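Local coordinates for ethanolamine utilization protein EutJ (Carboxydothermus hydrogenoformans Z-2901, PDB 3H1Q), which binds ATP, as befits a member of the actin-like ATPase superfamily, and probably serves in ethanolamine utilization, at residues K9-L13 and E48-V52; D39-V43 and I76-K81; Q226-V232 and L250-Q255. All coordinates share one frame; numbering follows the deposited sequence.

Interaction 1: K9-L13 and E48-V52; sequences KLNLL and EGIPV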
loop_
_atom_site.group_PDB
_atom_site.type_symbol
_atom_site.label_atom_id
_atom_site.label_comp_id
_atom_site.label_asym_id
_atom_site.label_seq_id
_atom_site.Cartn_x
_atom_site.Cartn_y
_atom_site.Cartn_z
ATOM N N LYS A 9 -14.960 4.458 -0.452
ATOM C CA LYS A 9 -14.229 3.999 -1.633
ATOM C C LYS A 9 -13.339 2.789 -1.343
ATOM O O LYS A 9 -13.258 1.884 -2.151
ATOM C CB LYS A 9 -13.377 5.115 -2.215
ATOM C CG LYS A 9 -14.158 6.317 -2.733
ATOM C CD LYS A 9 -13.578 6.783 -4.082
ATOM C CE LYS A 9 -13.818 8.255 -4.390
ATOM N NZ LYS A 9 -12.780 9.071 -3.711
ATOM N N LEU A 10 -12.688 2.787 -0.182
ATOM C CA LEU A 10 -11.836 1.702 0.272
ATOM C C LEU A 10 -12.636 0.468 0.618
ATOM O O LEU A 10 -12.187 -0.647 0.418
ATOM C CB LEU A 10 -11.104 2.134 1.534
ATOM C CG LEU A 10 -9.657 2.624 1.558
ATOM C CD1 LEU A 10 -9.306 3.384 0.294
ATOM C CD2 LEU A 10 -9.388 3.446 2.855
ATOM N N ASN A 11 -13.814 0.653 1.201
ATOM C CA ASN A 11 -14.638 -0.507 1.506
ATOM C C ASN A 11 -15.104 -1.146 0.210
ATOM O O ASN A 11 -15.104 -2.385 0.102
ATOM C CB ASN A 11 -15.799 -0.173 2.427
ATOM C CG ASN A 11 -15.422 -0.268 3.877
ATOM O OD1 ASN A 11 -15.708 0.623 4.648
ATOM N ND2 ASN A 11 -14.784 -1.360 4.265
ATOM N N LEU A 12 -15.442 -0.298 -0.768
ATOM C CA LEU A 12 -15.856 -0.765 -2.083
ATOM C C LEU A 12 -14.729 -1.576 -2.706
ATOM O O LEU A 12 -14.887 -2.773 -3.002
ATOM C CB LEU A 12 -16.220 0.409 -3.000
ATOM C CG LEU A 12 -16.808 0.066 -4.373
ATOM C CD1 LEU A 12 -18.067 -0.759 -4.234
ATOM C CD2 LEU A 12 -17.078 1.304 -5.221
ATOM N N LEU A 13 -13.583 -0.913 -2.861
ATOM C CA LEU A 13 -12.445 -1.487 -3.529
ATOM C C LEU A 13 -12.085 -2.769 -2.864
ATOM O O LEU A 13 -11.677 -3.716 -3.523
ATOM C CB LEU A 13 -11.269 -0.542 -3.502
ATOM C CG LEU A 13 -10.126 -0.948 -4.422
ATOM C CD1 LEU A 13 -10.610 -1.204 -5.806
ATOM C CD2 LEU A 13 -9.096 0.118 -4.451
ATOM N N GLU A 48 -13.437 10.218 -11.839
ATOM C CA GLU A 48 -13.530 10.857 -10.533
ATOM C C GLU A 48 -12.984 9.932 -9.442
ATOM O O GLU A 48 -13.211 10.136 -8.253
ATOM C CB GLU A 48 -14.984 11.254 -10.215
ATOM C CG GLU A 48 -15.873 11.675 -11.419
ATOM C CD GLU A 48 -15.126 12.519 -12.463
ATOM O OE1 GLU A 48 -14.364 13.433 -12.058
ATOM O OE2 GLU A 48 -15.286 12.267 -13.690
ATOM N N GLY A 49 -12.272 8.895 -9.836
ATOM C CA GLY A 49 -11.581 8.088 -8.854
ATOM C C GLY A 49 -12.462 7.147 -8.073
ATOM O O GLY A 49 -12.020 6.546 -7.093
ATOM N N ILE A 50 -13.708 6.999 -8.483
ATOM C CA ILE A 50 -14.490 5.966 -7.852
ATOM C C ILE A 50 -14.052 4.609 -8.412
ATOM O O ILE A 50 -13.975 4.458 -9.628
ATOM C CB ILE A 50 -15.969 6.150 -8.049
ATOM C CG1 ILE A 50 -16.402 7.491 -7.492
ATOM C CG2 ILE A 50 -16.703 5.062 -7.297
ATOM C CD1 ILE A 50 -17.909 7.645 -7.488
ATOM N N PRO A 51 -13.744 3.642 -7.520
ATOM C CA PRO A 51 -13.342 2.283 -7.851
ATOM C C PRO A 51 -14.319 1.571 -8.756
ATOM O O PRO A 51 -15.509 1.595 -8.515
ATOM C CB PRO A 51 -13.293 1.588 -6.492
ATOM C CG PRO A 51 -12.983 2.658 -5.559
ATOM C CD PRO A 51 -13.687 3.872 -6.072
ATOM N N VAL A 52 -13.771 0.967 -9.813
ATOM C CA VAL A 52 -14.501 0.191 -10.830
ATOM C C VAL A 52 -14.119 -1.298 -10.765
ATOM O O VAL A 52 -14.978 -2.165 -10.917
ATOM C CB VAL A 52 -14.215 0.726 -12.224
ATOM C CG1 VAL A 52 -14.734 -0.220 -13.255
ATOM C CG2 VAL A 52 -14.860 2.065 -12.387
#

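Interaction 2: D39-V43 and I76-K81; sequences DIVLV and IVRELK. With ATP (adenosine-5'-triphosphate), chain C.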
loop_
_atom_site.group_PDB
_atom_site.type_symbol
_atom_site.label_atom_id
_atom_site.label_comp_id
_atom_site.label_asym_id
_atom_site.label_seq_id
_atom_site.Cartn_x
_atom_site.Cartn_y
_atom_site.Cartn_z
ATOM N N ASP A 39 2.891 -7.678 -2.099
ATOM C CA ASP A 39 1.754 -7.830 -3.030
ATOM C C ASP A 39 1.796 -6.928 -4.270
ATOM O O ASP A 39 2.444 -5.871 -4.283
ATOM C CB ASP A 39 0.428 -7.589 -2.291
ATOM C CG ASP A 39 0.429 -6.288 -1.496
ATOM O OD1 ASP A 39 0.396 -5.150 -2.088
ATOM O OD2 ASP A 39 0.494 -6.426 -0.244
ATOM N N ILE A 40 1.081 -7.349 -5.309
ATOM C CA ILE A 40 0.879 -6.535 -6.483
ATOM C C ILE A 40 -0.617 -6.309 -6.572
ATOM O O ILE A 40 -1.434 -7.236 -6.347
ATOM C CB ILE A 40 1.397 -7.246 -7.751
ATOM C CG1 ILE A 40 2.915 -7.364 -7.701
ATOM C CG2 ILE A 40 0.960 -6.505 -9.046
ATOM C CD1 ILE A 40 3.505 -8.169 -8.837
ATOM N N VAL A 41 -0.974 -5.066 -6.866
ATOM C CA VAL A 41 -2.349 -4.668 -6.899
ATOM C C VAL A 41 -2.557 -3.921 -8.204
ATOM O O VAL A 41 -1.725 -3.074 -8.604
ATOM C CB VAL A 41 -2.739 -3.753 -5.685
ATOM C CG1 VAL A 41 -4.216 -3.244 -5.803
ATOM C CG2 VAL A 41 -2.514 -4.488 -4.363
ATOM N N LEU A 42 -3.673 -4.233 -8.860
ATOM C CA LEU A 42 -4.096 -3.510 -10.026
ATOM C C LEU A 42 -5.458 -2.952 -9.673
ATOM O O LEU A 42 -6.293 -3.685 -9.134
ATOM C CB LEU A 42 -4.216 -4.472 -11.202
ATOM C CG LEU A 42 -5.103 -3.997 -12.347
ATOM C CD1 LEU A 42 -4.271 -3.201 -13.320
ATOM C CD2 LEU A 42 -5.695 -5.182 -13.017
ATOM N N VAL A 43 -5.678 -1.679 -10.014
ATOM C CA VAL A 43 -6.860 -0.927 -9.637
ATOM C C VAL A 43 -7.405 -0.098 -10.821
ATOM O O VAL A 43 -6.633 0.549 -11.537
ATOM C CB VAL A 43 -6.524 -0.022 -8.422
ATOM C CG1 VAL A 43 -7.621 0.996 -8.110
ATOM C CG2 VAL A 43 -6.233 -0.883 -7.169
ATOM N N ILE A 76 2.413 -11.798 -13.129
ATOM C CA ILE A 76 1.401 -11.334 -12.150
ATOM C C ILE A 76 0.579 -10.188 -12.742
ATOM O O ILE A 76 -0.646 -10.306 -12.865
ATOM C CB ILE A 76 1.999 -10.918 -10.752
ATOM C CG1 ILE A 76 2.766 -12.071 -10.069
ATOM C CG2 ILE A 76 0.900 -10.361 -9.822
ATOM C CD1 ILE A 76 1.932 -13.316 -9.793
ATOM N N VAL A 77 1.222 -9.096 -13.137
ATOM C CA VAL A 77 0.441 -8.034 -13.759
ATOM C C VAL A 77 -0.411 -8.584 -14.900
ATOM O O VAL A 77 -1.607 -8.305 -14.988
ATOM C CB VAL A 77 1.302 -6.934 -14.284
ATOM C CG1 VAL A 77 0.454 -5.898 -15.014
ATOM C CG2 VAL A 77 2.068 -6.335 -13.135
ATOM N N ARG A 78 0.193 -9.396 -15.767
ATOM C CA ARG A 78 -0.586 -9.994 -16.838
ATOM C C ARG A 78 -1.792 -10.738 -16.301
ATOM O O ARG A 78 -2.897 -10.513 -16.780
ATOM C CB ARG A 78 0.274 -10.840 -17.756
ATOM C CG ARG A 78 0.931 -9.951 -18.762
ATOM C CD ARG A 78 1.848 -10.686 -19.695
ATOM N NE ARG A 78 1.170 -11.761 -20.414
ATOM C CZ ARG A 78 0.684 -11.660 -21.643
ATOM N NH1 ARG A 78 0.783 -10.512 -22.315
ATOM N NH2 ARG A 78 0.083 -12.714 -22.191
ATOM N N GLU A 79 -1.612 -11.579 -15.285
ATOM C CA GLU A 79 -2.741 -12.401 -14.835
ATOM C C GLU A 79 -3.858 -11.549 -14.181
ATOM O O GLU A 79 -5.059 -11.852 -14.321
ATOM C CB GLU A 79 -2.289 -13.609 -13.985
ATOM C CG GLU A 79 -2.010 -13.363 -12.501
ATOM C CD GLU A 79 -1.004 -14.400 -11.891
ATOM O OE1 GLU A 79 0.189 -14.478 -12.350
ATOM O OE2 GLU A 79 -1.409 -15.133 -10.935
ATOM N N LEU A 80 -3.438 -10.460 -13.525
ATOM C CA LEU A 80 -4.350 -9.501 -12.931
ATOM C C LEU A 80 -5.136 -8.787 -14.019
ATOM O O LEU A 80 -6.376 -8.834 -14.006
ATOM C CB LEU A 80 -3.605 -8.495 -12.049
ATOM C CG LEU A 80 -2.802 -9.052 -10.875
ATOM C CD1 LEU A 80 -2.183 -7.923 -10.143
ATOM C CD2 LEU A 80 -3.635 -9.909 -9.920
ATOM N N LYS A 81 -4.430 -8.157 -14.964
ATOM C CA LYS A 81 -5.070 -7.488 -16.092
ATOM C C LYS A 81 -6.133 -8.355 -16.724
ATOM O O LYS A 81 -7.191 -7.862 -17.116
ATOM C CB LYS A 81 -4.067 -7.130 -17.161
ATOM C CG LYS A 81 -4.602 -6.159 -18.174
ATOM C CD LYS A 81 -3.479 -5.559 -18.986
ATOM C CE LYS A 81 -3.424 -6.150 -20.383
ATOM N NZ LYS A 81 -4.376 -5.471 -21.293
HETATM P PG ATP C . 3.483 -1.175 -0.606
HETATM O O1G ATP C . 2.099 -1.660 -1.012
HETATM O O2G ATP C . 3.532 -0.551 0.762
HETATM O O3G ATP C . 4.121 -0.235 -1.622
HETATM P PB ATP C . 3.731 -3.924 -0.161
HETATM O O1B ATP C . 4.725 -5.005 0.094
HETATM O O2B ATP C . 2.692 -4.220 -1.207
HETATM O O3B ATP C . 4.405 -2.491 -0.425
HETATM P PA ATP C . 1.485 -3.504 1.718
HETATM O O1A ATP C . 0.568 -4.066 0.671
HETATM O O2A ATP C . 1.320 -2.059 2.114
HETATM O O3A ATP C . 3.040 -3.631 1.273
HETATM O "O5'" ATP C . 1.494 -4.469 2.998
HETATM C "C5'" ATP C . 1.844 -5.842 2.988
HETATM C "C4'" ATP C . 1.908 -6.209 4.456
HETATM O "O4'" ATP C . 0.636 -5.946 5.058
HETATM C "C3'" ATP C . 2.165 -7.684 4.649
HETATM O "O3'" ATP C . 3.173 -7.899 5.643
HETATM C "C2'" ATP C . 0.882 -8.234 5.212
HETATM O "O2'" ATP C . 1.128 -9.291 6.131
HETATM C "C1'" ATP C . 0.226 -7.038 5.878
HETATM N N9 ATP C . -1.226 -7.405 5.997
HETATM C C8 ATP C . -2.118 -7.630 5.007
HETATM N N7 ATP C . -3.324 -8.033 5.495
HETATM C C5 ATP C . -3.227 -8.091 6.835
HETATM C C6 ATP C . -4.117 -8.430 7.979
HETATM N N6 ATP C . -5.405 -8.798 7.795
HETATM N N1 ATP C . -3.601 -8.354 9.234
HETATM C C2 ATP C . -2.330 -7.990 9.481
HETATM N N3 ATP C . -1.470 -7.657 8.495
HETATM C C4 ATP C . -1.842 -7.688 7.168
#

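Interaction 3: Q226-V232 and L250-Q255; sequences QTLPVYV and LGKEVQ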
loop_
_atom_site.group_PDB
_atom_site.type_symbol
_atom_site.label_atom_id
_atom_site.label_comp_id
_atom_site.label_asym_id
_atom_site.label_seq_id
_atom_site.Cartn_x
_atom_site.Cartn_y
_atom_site.Cartn_z
ATOM N N GLN A 226 5.345 19.970 14.129
ATOM C CA GLN A 226 4.484 19.109 14.940
ATOM C C GLN A 226 2.986 19.357 14.746
ATOM O O GLN A 226 2.163 18.508 15.119
ATOM C CB GLN A 226 4.844 19.215 16.418
ATOM C CG GLN A 226 6.219 18.662 16.771
ATOM C CD GLN A 226 6.379 17.222 16.356
ATOM O OE1 GLN A 226 7.282 16.880 15.584
ATOM N NE2 GLN A 226 5.485 16.362 16.850
ATOM N N THR A 227 2.635 20.510 14.169
ATOM C CA THR A 227 1.264 20.770 13.720
ATOM C C THR A 227 0.827 19.631 12.801
ATOM O O THR A 227 -0.340 19.234 12.810
ATOM C CB THR A 227 1.143 22.103 12.945
ATOM O OG1 THR A 227 1.890 23.107 13.619
ATOM C CG2 THR A 227 -0.297 22.572 12.859
ATOM N N LEU A 228 1.778 19.098 12.032
ATOM C CA LEU A 228 1.502 18.089 11.010
ATOM C C LEU A 228 0.719 16.869 11.497
ATOM O O LEU A 228 1.189 16.140 12.400
ATOM C CB LEU A 228 2.798 17.623 10.336
ATOM C CG LEU A 228 3.494 18.601 9.389
ATOM C CD1 LEU A 228 4.949 18.187 9.184
ATOM C CD2 LEU A 228 2.737 18.716 8.055
ATOM N N PRO A 229 -0.482 16.656 10.901
ATOM C CA PRO A 229 -1.259 15.437 11.095
ATOM C C PRO A 229 -0.485 14.256 10.560
ATOM O O PRO A 229 0.422 14.425 9.756
ATOM C CB PRO A 229 -2.514 15.687 10.262
ATOM C CG PRO A 229 -2.645 17.169 10.251
ATOM C CD PRO A 229 -1.236 17.647 10.111
ATOM N N VAL A 230 -0.844 13.070 11.016
ATOM C CA VAL A 230 -0.035 11.891 10.795
ATOM C C VAL A 230 -0.909 10.715 10.384
ATOM O O VAL A 230 -1.852 10.333 11.089
ATOM C CB VAL A 230 0.777 11.566 12.043
ATOM C CG1 VAL A 230 1.456 10.221 11.923
ATOM C CG2 VAL A 230 1.778 12.658 12.268
ATOM N N TYR A 231 -0.581 10.142 9.234
ATOM C CA TYR A 231 -1.443 9.184 8.601
ATOM C C TYR A 231 -0.675 7.927 8.419
ATOM O O TYR A 231 0.348 7.921 7.780
ATOM C CB TYR A 231 -1.863 9.736 7.267
ATOM C CG TYR A 231 -2.673 10.998 7.385
ATOM C CD1 TYR A 231 -4.065 10.954 7.393
ATOM C CD2 TYR A 231 -2.057 12.244 7.480
ATOM C CE1 TYR A 231 -4.835 12.115 7.482
ATOM C CE2 TYR A 231 -2.830 13.426 7.572
ATOM C CZ TYR A 231 -4.219 13.342 7.570
ATOM O OH TYR A 231 -4.990 14.481 7.668
ATOM N N VAL A 232 -1.143 6.856 9.005
ATOM C CA VAL A 232 -0.434 5.627 8.865
ATOM C C VAL A 232 -1.218 4.732 7.927
ATOM O O VAL A 232 -2.306 4.288 8.260
ATOM C CB VAL A 232 -0.228 4.974 10.213
ATOM C CG1 VAL A 232 0.315 3.576 10.049
ATOM C CG2 VAL A 232 0.717 5.824 11.047
ATOM N N LEU A 250 4.744 6.619 19.492
ATOM C CA LEU A 250 5.141 7.772 18.694
ATOM C C LEU A 250 5.045 9.063 19.513
ATOM O O LEU A 250 5.940 9.918 19.460
ATOM C CB LEU A 250 4.304 7.867 17.416
ATOM C CG LEU A 250 4.539 9.146 16.610
ATOM C CD1 LEU A 250 5.805 9.056 15.782
ATOM C CD2 LEU A 250 3.345 9.431 15.731
ATOM N N GLY A 251 3.964 9.193 20.276
ATOM C CA GLY A 251 3.739 10.399 21.030
ATOM C C GLY A 251 2.432 11.046 20.662
ATOM O O GLY A 251 1.685 11.450 21.546
ATOM N N LYS A 252 2.140 11.173 19.370
ATOM C CA LYS A 252 0.800 11.631 18.996
ATOM C C LYS A 252 -0.037 10.553 18.328
ATOM O O LYS A 252 0.507 9.584 17.769
ATOM C CB LYS A 252 0.793 12.961 18.217
ATOM C CG LYS A 252 1.846 13.140 17.135
ATOM C CD LYS A 252 1.849 14.607 16.673
ATOM C CE LYS A 252 2.357 14.779 15.227
ATOM N NZ LYS A 252 3.857 14.739 15.057
ATOM N N GLU A 253 -1.359 10.711 18.444
ATOM C CA GLU A 253 -2.329 9.771 17.883
ATOM C C GLU A 253 -2.206 9.780 16.371
ATOM O O GLU A 253 -1.862 10.802 15.765
ATOM C CB GLU A 253 -3.772 10.118 18.330
ATOM N N VAL A 254 -2.457 8.638 15.753
ATOM C CA VAL A 254 -2.302 8.542 14.298
ATOM C C VAL A 254 -3.634 8.241 13.638
ATOM O O VAL A 254 -4.507 7.658 14.260
ATOM C CB VAL A 254 -1.188 7.500 13.882
ATOM C CG1 VAL A 254 0.170 7.879 14.507
ATOM C CG2 VAL A 254 -1.570 6.049 14.241
ATOM N N GLN A 255 -3.786 8.648 12.384
ATOM C CA GLN A 255 -4.937 8.232 11.577
ATOM C C GLN A 255 -4.596 7.056 10.671
ATOM O O GLN A 255 -3.743 7.193 9.803
ATOM C CB GLN A 255 -5.434 9.397 10.740
ATOM C CG GLN A 255 -6.221 10.406 11.555
ATOM C CD GLN A 255 -5.618 11.813 11.479
ATOM O OE1 GLN A 255 -4.413 11.990 11.711
ATOM N NE2 GLN A 255 -6.452 12.821 11.155
#

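Interaction 1: K9-L13 and E48-V52
The carbonyl oxygen of Lys9 is met from two quarters: Leu13 N gives it the usual helical hydrogen bond, 2.9 Å long, and Pro51 CG of the 48-52 segment rests against the same Lys9 O at 3.5 Å. Pro51 is the hub of the contact. Its compact, apolar ring can lie close against the helix, and it rests on the helix surface between the Lys9 chain and Leu12 and Leu13. Lys9 crosses the proline at about a right angle, and its CD lies 3.5 Å from Pro51 CD. The bend at chi2 (-137°) sets CD there, within 3.4 Å of Gly49 O as well. Lysine suits this partly exposed position because its methylenes can cover apolar neighbours. Toward the other flank of the ring, Pro51 CB takes Leu13 CD1 at 3.9 Å and Leu12 CD2 at 4.0 Å. Leu12 CD2 also comes within reach of Ile50 CG2, at 4.3 Å, a looser contact between branched side chains. Gly49 turns the chain here with a positive phi of 76°, a conformation that a residue lacking CB adopts most easily. Pro51 O is hydrogen-bonded to Asn23, while Leu13 also touches Val43 of the neighbouring strand. This is helix-on-hairpin packing: the N-terminal helix 3-18 lies against the turn joining antiparallel strands 39-45 and 51-58, the hairpin at the edge of a mixed sheet in an actin-like ATPase fold.

Interaction 2: D39-V43 and I76-K81
Apolar helix-on-sheet packing joins strand 39-45 to helix 70-87, with Ile40 and Leu42 facing Ile76, Val77 and Leu80 in an actin-like ATPase fold. The helix belongs to a beta-alpha-beta crossover that runs from strand 51-58 to the parallel strand 94-98 and covers the intervening strands. The short axes pass 8.8 Å apart at -36°, close enough for branched side chains to mesh. Beta-branched isoleucine suits the strand. Ile40 points CD1 at Ile76 CG2, 3.5 Å away, and presents CG2 to Leu80 CD1 at 3.6 Å. Val41 points away from the helix, and Pro265 of helix 263-269 touches it. Asp39 belongs to the ATP pocket: its carboxylate stands beside the alpha and beta phosphates, with OD1 3.0 Å from ATP O1A. Replacing Asp39 by an alanine removes the carboxylate and is likely to open a gap beside ATP O1A and O2B, leaving those phosphate oxygens less firmly placed. Lys81 sends its ammonium group off to Glu85. At the far end of the contact, Leu42 holds CG opposite its backbone N (chi1 159°), which brings CD2 onto the helix backbone, 3.8 Å from Lys81 N.

Interaction 3: Q226-V232 and L250-Q255
Val254 meets the strand with each atom of its side chain. CB, the branch point, lies 3.8 Å from Val232 CG2. From there CG1 runs to Val230 CG1, 3.7 Å away, and CG2 turns to the same Val232 methyl at 3.9 Å. With chi1 at -58°, CG1 stands opposite the carbonyl carbon and reaches Val230 as well as Val232, while CG2 stays with Val232. Compact beta-branched residues suit both partners, since Val230 and Val232 lie on the same side of their strand, buried with Ile142 and Val144 of strand 141-146 and with Phe246 of helix 242-250. One residue on, the backbones join. Gln255 N donates a nearly straight hydrogen bond (175°) to Val230 O at 2.9 Å, and Gln255 O accepts from Val232 N at 2.7 Å. One residue thus bonds to both neighbours of Tyr231, the pattern of a parallel beta bridge. It adds a single residue beyond strand 230-233 at the edge of the second sheet, where the strand order 3-2-1-4 resembles a ribonuclease H-like core of the actin superfamily. On the other side of the strand, the Tyr231 ring and the Gln255 amide stack with planes 17° apart and side chains running the same way; a flat aromatic and a flat amide make natural neighbours at this partly exposed edge. Lys252 closes the opposite end: its long aliphatic chain spans to the loop, where CE lies 3.7 Å from Val230 CG2 and 3.3 Å from Leu228 O, while the ammonium group finishes beside the Gln226 side chain.

From the N terminus, helix 3-18 waits until residues 48-52 return to it, so interaction 1 closes a loop containing strand 39-45. Interaction 2 starts inside that loop, at 39-43, and closes beyond it at 76-81; the two therefore cross along the chain. They also meet in space, with Leu13 CD2 and Val43 CG1 4.0 Å apart, and together fasten the N-terminal helix and helix 70-87 to neighbouring strands of the five-stranded sheet. Interaction 3 follows in series, closing a short loop around helix 242-250 at the edge of the other sheet. Its centre is about 32 Å from that of interaction 2, across the middle of the chain.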